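PDB 3MA5: tetratricopeptide repeat domain protein from Salinibacter ruber, which is of unknown function but carries tetratricopeptide repeats, a helical scaffold that commonly mediates protein-protein interactions. Local coordinates for residues P7-Y11 against E32-D37; A26-E31 against H46-Y51. All coordinates share one frame; numbering follows the deposited sequence.

Contact 1: residues P7-Y11 against E32-D37; sequences PFTRY and ELVETD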
loop_
_atom_site.group_PDB
_atom_site.type_symbol
_atom_site.label_atom_id
_atom_site.label_comp_id
_atom_site.label_asym_id
_atom_site.label_seq_id
_atom_site.Cartn_x
_atom_site.Cartn_y
_atom_site.Cartn_z
ATOM N N PRO A 7 2.391 -10.595 -10.114
ATOM C CA PRO A 7 1.835 -9.488 -9.332
ATOM C C PRO A 7 0.732 -9.909 -8.367
ATOM O O PRO A 7 0.899 -9.802 -7.149
ATOM C CB PRO A 7 1.343 -8.535 -10.402
ATOM C CG PRO A 7 2.401 -8.661 -11.427
ATOM C CD PRO A 7 2.713 -10.153 -11.480
ATOM N N PHE A 8 -0.389 -10.398 -8.887
ATOM C CA PHE A 8 -1.446 -10.805 -7.980
ATOM C C PHE A 8 -1.005 -11.942 -7.064
ATOM O O PHE A 8 -1.303 -11.935 -5.876
ATOM C CB PHE A 8 -2.713 -11.248 -8.716
ATOM C CG PHE A 8 -3.792 -11.769 -7.785
ATOM C CD1 PHE A 8 -4.527 -10.896 -6.978
ATOM C CD2 PHE A 8 -3.992 -13.139 -7.634
ATOM C CE1 PHE A 8 -5.440 -11.382 -6.036
ATOM C CE2 PHE A 8 -4.896 -13.630 -6.698
ATOM C CZ PHE A 8 -5.620 -12.751 -5.892
ATOM N N THR A 9 -0.302 -12.926 -7.602
ATOM C CA THR A 9 0.099 -14.046 -6.765
ATOM C C THR A 9 0.783 -13.571 -5.484
ATOM O O THR A 9 0.294 -13.848 -4.387
ATOM C CB THR A 9 0.994 -15.040 -7.551
ATOM O OG1 THR A 9 0.196 -15.718 -8.534
ATOM C CG2 THR A 9 1.620 -16.071 -6.623
ATOM N N ARG A 10 1.891 -12.842 -5.606
ATOM C CA ARG A 10 2.578 -12.361 -4.410
ATOM C C ARG A 10 1.793 -11.291 -3.665
ATOM O O ARG A 10 1.927 -11.153 -2.454
ATOM C CB ARG A 10 4.003 -11.871 -4.724
ATOM C CG ARG A 10 4.255 -11.389 -6.127
ATOM C CD ARG A 10 5.670 -11.759 -6.531
ATOM N NE ARG A 10 6.543 -10.598 -6.601
ATOM C CZ ARG A 10 6.480 -9.683 -7.556
ATOM N NH1 ARG A 10 5.580 -9.799 -8.528
ATOM N NH2 ARG A 10 7.313 -8.651 -7.542
ATOM N N TYR A 11 0.982 -10.521 -4.371
ATOM C CA TYR A 11 0.163 -9.534 -3.679
ATOM C C TYR A 11 -0.719 -10.310 -2.669
ATOM O O TYR A 11 -0.679 -10.057 -1.461
ATOM C CB TYR A 11 -0.720 -8.780 -4.675
ATOM C CG TYR A 11 -1.808 -7.970 -4.020
ATOM C CD1 TYR A 11 -1.603 -6.636 -3.670
ATOM C CD2 TYR A 11 -3.037 -8.546 -3.722
ATOM C CE1 TYR A 11 -2.599 -5.893 -3.048
ATOM C CE2 TYR A 11 -4.039 -7.817 -3.093
ATOM C CZ TYR A 11 -3.812 -6.488 -2.758
ATOM O OH TYR A 11 -4.796 -5.753 -2.147
ATOM N N GLU A 32 8.800 -4.634 -2.530
ATOM C CA GLU A 32 9.350 -5.251 -3.730
ATOM C C GLU A 32 8.388 -5.011 -4.903
ATOM O O GLU A 32 8.770 -4.508 -5.964
ATOM C CB GLU A 32 9.497 -6.731 -3.431
ATOM C CG GLU A 32 10.062 -7.595 -4.505
ATOM C CD GLU A 32 9.858 -9.056 -4.145
ATOM O OE1 GLU A 32 8.669 -9.445 -3.991
ATOM O OE2 GLU A 32 10.861 -9.806 -4.000
ATOM N N LEU A 33 7.128 -5.367 -4.677
ATOM C CA LEU A 33 6.056 -5.192 -5.645
ATOM C C LEU A 33 5.963 -3.775 -6.122
ATOM O O LEU A 33 5.720 -3.521 -7.284
ATOM C CB LEU A 33 4.723 -5.512 -5.008
ATOM C CG LEU A 33 4.095 -6.865 -5.237
ATOM C CD1 LEU A 33 2.804 -6.901 -4.458
ATOM C CD2 LEU A 33 3.851 -7.080 -6.714
ATOM N N VAL A 34 6.108 -2.840 -5.201
ATOM C CA VAL A 34 6.006 -1.445 -5.557
ATOM C C VAL A 34 7.101 -0.968 -6.514
ATOM O O VAL A 34 6.896 -0.019 -7.272
ATOM C CB VAL A 34 5.953 -0.578 -4.291
ATOM C CG1 VAL A 34 6.375 0.836 -4.590
ATOM C CG2 VAL A 34 4.524 -0.557 -3.776
ATOM N N GLU A 35 8.254 -1.628 -6.506
ATOM C CA GLU A 35 9.322 -1.217 -7.401
ATOM C C GLU A 35 9.400 -2.084 -8.655
ATOM O O GLU A 35 9.815 -1.604 -9.711
ATOM C CB GLU A 35 10.667 -1.169 -6.655
ATOM C CG GLU A 35 10.999 -2.375 -5.806
ATOM C CD GLU A 35 12.073 -2.074 -4.748
ATOM O OE1 GLU A 35 12.479 -0.890 -4.628
ATOM O OE2 GLU A 35 12.502 -3.023 -4.034
ATOM N N THR A 36 8.987 -3.346 -8.557
ATOM C CA THR A 36 9.000 -4.223 -9.722
ATOM C C THR A 36 7.810 -3.908 -10.618
ATOM O O THR A 36 7.961 -3.711 -11.812
ATOM C CB THR A 36 8.964 -5.723 -9.329
ATOM O OG1 THR A 36 7.825 -5.997 -8.507
ATOM C CG2 THR A 36 10.232 -6.098 -8.587
ATOM N N ASP A 37 6.628 -3.841 -10.023
ATOM C CA ASP A 37 5.388 -3.535 -10.734
ATOM C C ASP A 37 4.796 -2.283 -10.084
ATOM O O ASP A 37 3.819 -2.367 -9.336
ATOM C CB ASP A 37 4.408 -4.700 -10.589
ATOM C CG ASP A 37 5.002 -5.996 -11.015
ATOM O OD1 ASP A 37 4.882 -6.342 -12.198
ATOM O OD2 ASP A 37 5.610 -6.667 -10.166
#
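Arg-10 reaches from helix 7-19 to the C-terminal end of helix 23-36, where its guanidinium meets Glu-32, Thr-36 and Asp-37. The two short helical segments run nearly antiparallel, their axes 11.0 Å apart, a gap that a long, charged side chain can bridge.

The polar contacts gather at the rim of the guanidinium. NH2 of Arg-10 donates a hydrogen bond to OG1 of Thr-36 (2.9 Å), which lies close to the guanidinium plane, although the bond is bent, with an N-H...O angle of 137°. Two longer salt bridges flank it: NE of Arg-10 faces OE1 of Glu-32 at 3.6 Å, and NH1 of Arg-10 faces OD2 of Asp-37 at 3.5 Å. With bends at chi2 and chi3, the arginine chain brings its head between these two acids and joins them in a salt-bridge network. Asp-37, the first residue to leave helical geometry, thus supplies its carboxylate just where helix 23-36 ends.

Van der Waals contacts accompany this network. CD2 of Leu-33 sits 3.5 Å above one face of the guanidinium, offset toward its rim, while CD1 makes an apolar contact with CB of Tyr-11 at 4.0 Å. The branched leucine therefore serves both neighbours, and it also touches Thr-43 of the following helix. Compact Pro-7, in the first turn of its helix, brings a ring carbon to a carboxylate oxygen, CG to OD1 of Asp-37 (3.5 Å), and packs on Tyr-40.

Such antiparallel pairing of consecutive helices is characteristic of the tetratricopeptide repeat, and both segments fall within one predicted repeat, residues 7-40.

Contact 2: residues A26-E31 against H46-Y51; sequences ALALFE and HLGKLY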
loop_
_atom_site.group_PDB
_atom_site.type_symbol
_atom_site.label_atom_id
_atom_site.label_comp_id
_atom_site.label_asym_id
_atom_site.label_seq_id
_atom_site.Cartn_x
_atom_site.Cartn_y
_atom_site.Cartn_z
ATOM N N ALA A 26 5.002 -9.525 5.006
ATOM C CA ALA A 26 4.056 -8.785 4.190
ATOM C C ALA A 26 4.767 -7.541 3.646
ATOM O O ALA A 26 4.702 -7.262 2.447
ATOM C CB ALA A 26 2.855 -8.375 5.021
ATOM N N LEU A 27 5.459 -6.803 4.518
ATOM C CA LEU A 27 6.159 -5.590 4.091
ATOM C C LEU A 27 7.241 -5.823 3.042
ATOM O O LEU A 27 7.356 -5.053 2.096
ATOM C CB LEU A 27 6.761 -4.855 5.288
ATOM C CG LEU A 27 7.659 -3.684 4.866
ATOM C CD1 LEU A 27 7.123 -2.351 5.363
ATOM C CD2 LEU A 27 9.035 -3.930 5.396
ATOM N N ALA A 28 8.037 -6.872 3.213
ATOM C CA ALA A 28 9.083 -7.205 2.252
ATOM C C ALA A 28 8.445 -7.270 0.868
ATOM O O ALA A 28 8.766 -6.485 -0.021
ATOM C CB ALA A 28 9.703 -8.555 2.604
ATOM N N LEU A 29 7.526 -8.211 0.701
ATOM C CA LEU A 29 6.817 -8.395 -0.557
ATOM C C LEU A 29 6.227 -7.089 -1.101
ATOM O O LEU A 29 6.429 -6.749 -2.268
ATOM C CB LEU A 29 5.694 -9.428 -0.375
ATOM C CG LEU A 29 6.093 -10.891 -0.151
ATOM C CD1 LEU A 29 4.874 -11.688 0.271
ATOM C CD2 LEU A 29 6.699 -11.470 -1.416
ATOM N N PHE A 30 5.502 -6.354 -0.258
ATOM C CA PHE A 30 4.887 -5.103 -0.692
ATOM C C PHE A 30 5.871 -4.105 -1.301
ATOM O O PHE A 30 5.612 -3.554 -2.371
ATOM C CB PHE A 30 4.134 -4.431 0.470
ATOM C CG PHE A 30 2.773 -5.006 0.726
ATOM C CD1 PHE A 30 1.943 -5.386 -0.331
ATOM C CD2 PHE A 30 2.302 -5.155 2.025
ATOM C CE1 PHE A 30 0.665 -5.906 -0.095
ATOM C CE2 PHE A 30 1.025 -5.675 2.273
ATOM C CZ PHE A 30 0.210 -6.048 1.210
ATOM N N GLU A 31 6.986 -3.873 -0.614
ATOM C CA GLU A 31 7.994 -2.917 -1.072
ATOM C C GLU A 31 8.574 -3.332 -2.402
ATOM O O GLU A 31 8.811 -2.493 -3.278
ATOM C CB GLU A 31 9.121 -2.793 -0.043
ATOM C CG GLU A 31 9.082 -1.505 0.762
ATOM C CD GLU A 31 9.858 -1.620 2.065
ATOM O OE1 GLU A 31 10.913 -2.283 2.052
ATOM O OE2 GLU A 31 9.422 -1.052 3.095
ATOM N N HIS A 46 -2.162 -1.081 1.292
ATOM C CA HIS A 46 -1.719 -1.929 2.368
ATOM C C HIS A 46 -0.316 -1.588 2.840
ATOM O O HIS A 46 -0.010 -1.775 4.012
ATOM C CB HIS A 46 -1.794 -3.401 1.949
ATOM C CG HIS A 46 -3.184 -3.857 1.630
ATOM N ND1 HIS A 46 -4.220 -3.758 2.525
ATOM C CD2 HIS A 46 -3.725 -4.335 0.478
ATOM C CE1 HIS A 46 -5.344 -4.139 1.946
ATOM N NE2 HIS A 46 -5.065 -4.493 0.702
ATOM N N LEU A 47 0.539 -1.086 1.948
ATOM C CA LEU A 47 1.903 -0.748 2.324
ATOM C C LEU A 47 1.897 0.436 3.254
ATOM O O LEU A 47 2.595 0.448 4.257
ATOM C CB LEU A 47 2.736 -0.407 1.097
ATOM C CG LEU A 47 4.220 -0.146 1.369
ATOM C CD1 LEU A 47 4.760 -1.226 2.286
ATOM C CD2 LEU A 47 4.990 -0.116 0.055
ATOM N N GLY A 48 1.092 1.430 2.912
ATOM C CA GLY A 48 1.014 2.628 3.714
ATOM C C GLY A 48 0.374 2.356 5.052
ATOM O O GLY A 48 0.766 2.929 6.064
ATOM N N LYS A 49 -0.620 1.483 5.065
ATOM C CA LYS A 49 -1.304 1.161 6.306
ATOM C C LYS A 49 -0.334 0.392 7.188
ATOM O O LYS A 49 -0.464 0.383 8.406
ATOM C CB LYS A 49 -2.563 0.340 6.012
ATOM C CG LYS A 49 -3.762 1.168 5.585
ATOM C CD LYS A 49 -4.524 1.681 6.809
ATOM C CE LYS A 49 -5.400 2.888 6.502
ATOM N NZ LYS A 49 -6.222 3.264 7.687
ATOM N N LEU A 50 0.659 -0.229 6.563
ATOM C CA LEU A 50 1.658 -1.001 7.280
ATOM C C LEU A 50 2.726 -0.086 7.814
ATOM O O LEU A 50 3.235 -0.284 8.924
ATOM C CB LEU A 50 2.301 -2.019 6.355
ATOM C CG LEU A 50 3.061 -3.189 6.983
ATOM C CD1 LEU A 50 2.189 -3.863 8.044
ATOM C CD2 LEU A 50 3.427 -4.191 5.906
ATOM N N TYR A 51 3.080 0.915 7.015
ATOM C CA TYR A 51 4.093 1.869 7.435
ATOM C C TYR A 51 3.616 2.596 8.665
ATOM O O TYR A 51 4.397 2.877 9.566
ATOM C CB TYR A 51 4.373 2.882 6.341
ATOM C CG TYR A 51 5.390 2.417 5.344
ATOM C CD1 TYR A 51 6.388 1.510 5.702
ATOM C CD2 TYR A 51 5.372 2.895 4.044
ATOM C CE1 TYR A 51 7.331 1.087 4.777
ATOM C CE2 TYR A 51 6.307 2.482 3.114
ATOM C CZ TYR A 51 7.279 1.584 3.479
ATOM O OH TYR A 51 8.161 1.161 2.521
#
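Segments 26-31 and 46-51, on helices 23-36 and 42-53, cross at -134°, their axes 10.0 Å apart and the CA atoms of Phe-30 and Leu-47 6.1 Å from each other. In the interface, CD1 of Leu-47 rests on CB of Phe-30 (3.7 Å) and also meets CD1 of Leu-27. Leu-50 directs CD2 against CB of Leu-27 (3.5 Å) and approaches the edge of the Phe-30 ring, the aliphatic branches filling the space between the helices. With CG anti to its carbonyl carbon (chi1 -80°), Phe-30 sends its ring across to CB of His-46, 3.4 Å from CZ; the phenyl and imidazole rings are only slightly tilted, but displaced so far that little of one sits over the other. Leucines and a phenylalanine suit this buried seam, which joins two predicted tetratricopeptide repeats, residues 7-40 and 41-74, as in the stacked helical hairpins of this fold. Toward one margin the interface turns polar: Tyr-51 OH donates to OE2 of Glu-31 (2.6 Å), meeting it on the anti side, 30° out of the carboxylate plane. A phenylalanine in place of Tyr-51, lacking the hydroxyl, would probably let the Glu-31 carboxylate turn away and cost the helices this polar link. The tyrosine ring is itself touched by CD1 of Leu-27, 3.5 Å from CE1, while Arg-56 touches both Glu-31 and Tyr-51.

Overall arrangement
Helix 23-36 serves both contacts: its last turns pair with helix 7-19 in contact 1, and its middle packs on helix 42-53 in contact 2. The centres of the contacts are 11 Å apart, with contact 1 near the surface and contact 2 closer to the middle of the chain. Tyr-11 and Val-34 link them directly. Tyr-11 OH comes within 3.1 Å of His-46 NE2, and Val-34 CG2 lies 3.9 Å from Leu-47 CD2. Contact 1 thus ties together helices within one predicted repeat, whereas contact 2 joins that repeat to the next, the two levels of packing from which a tetratricopeptide array is built.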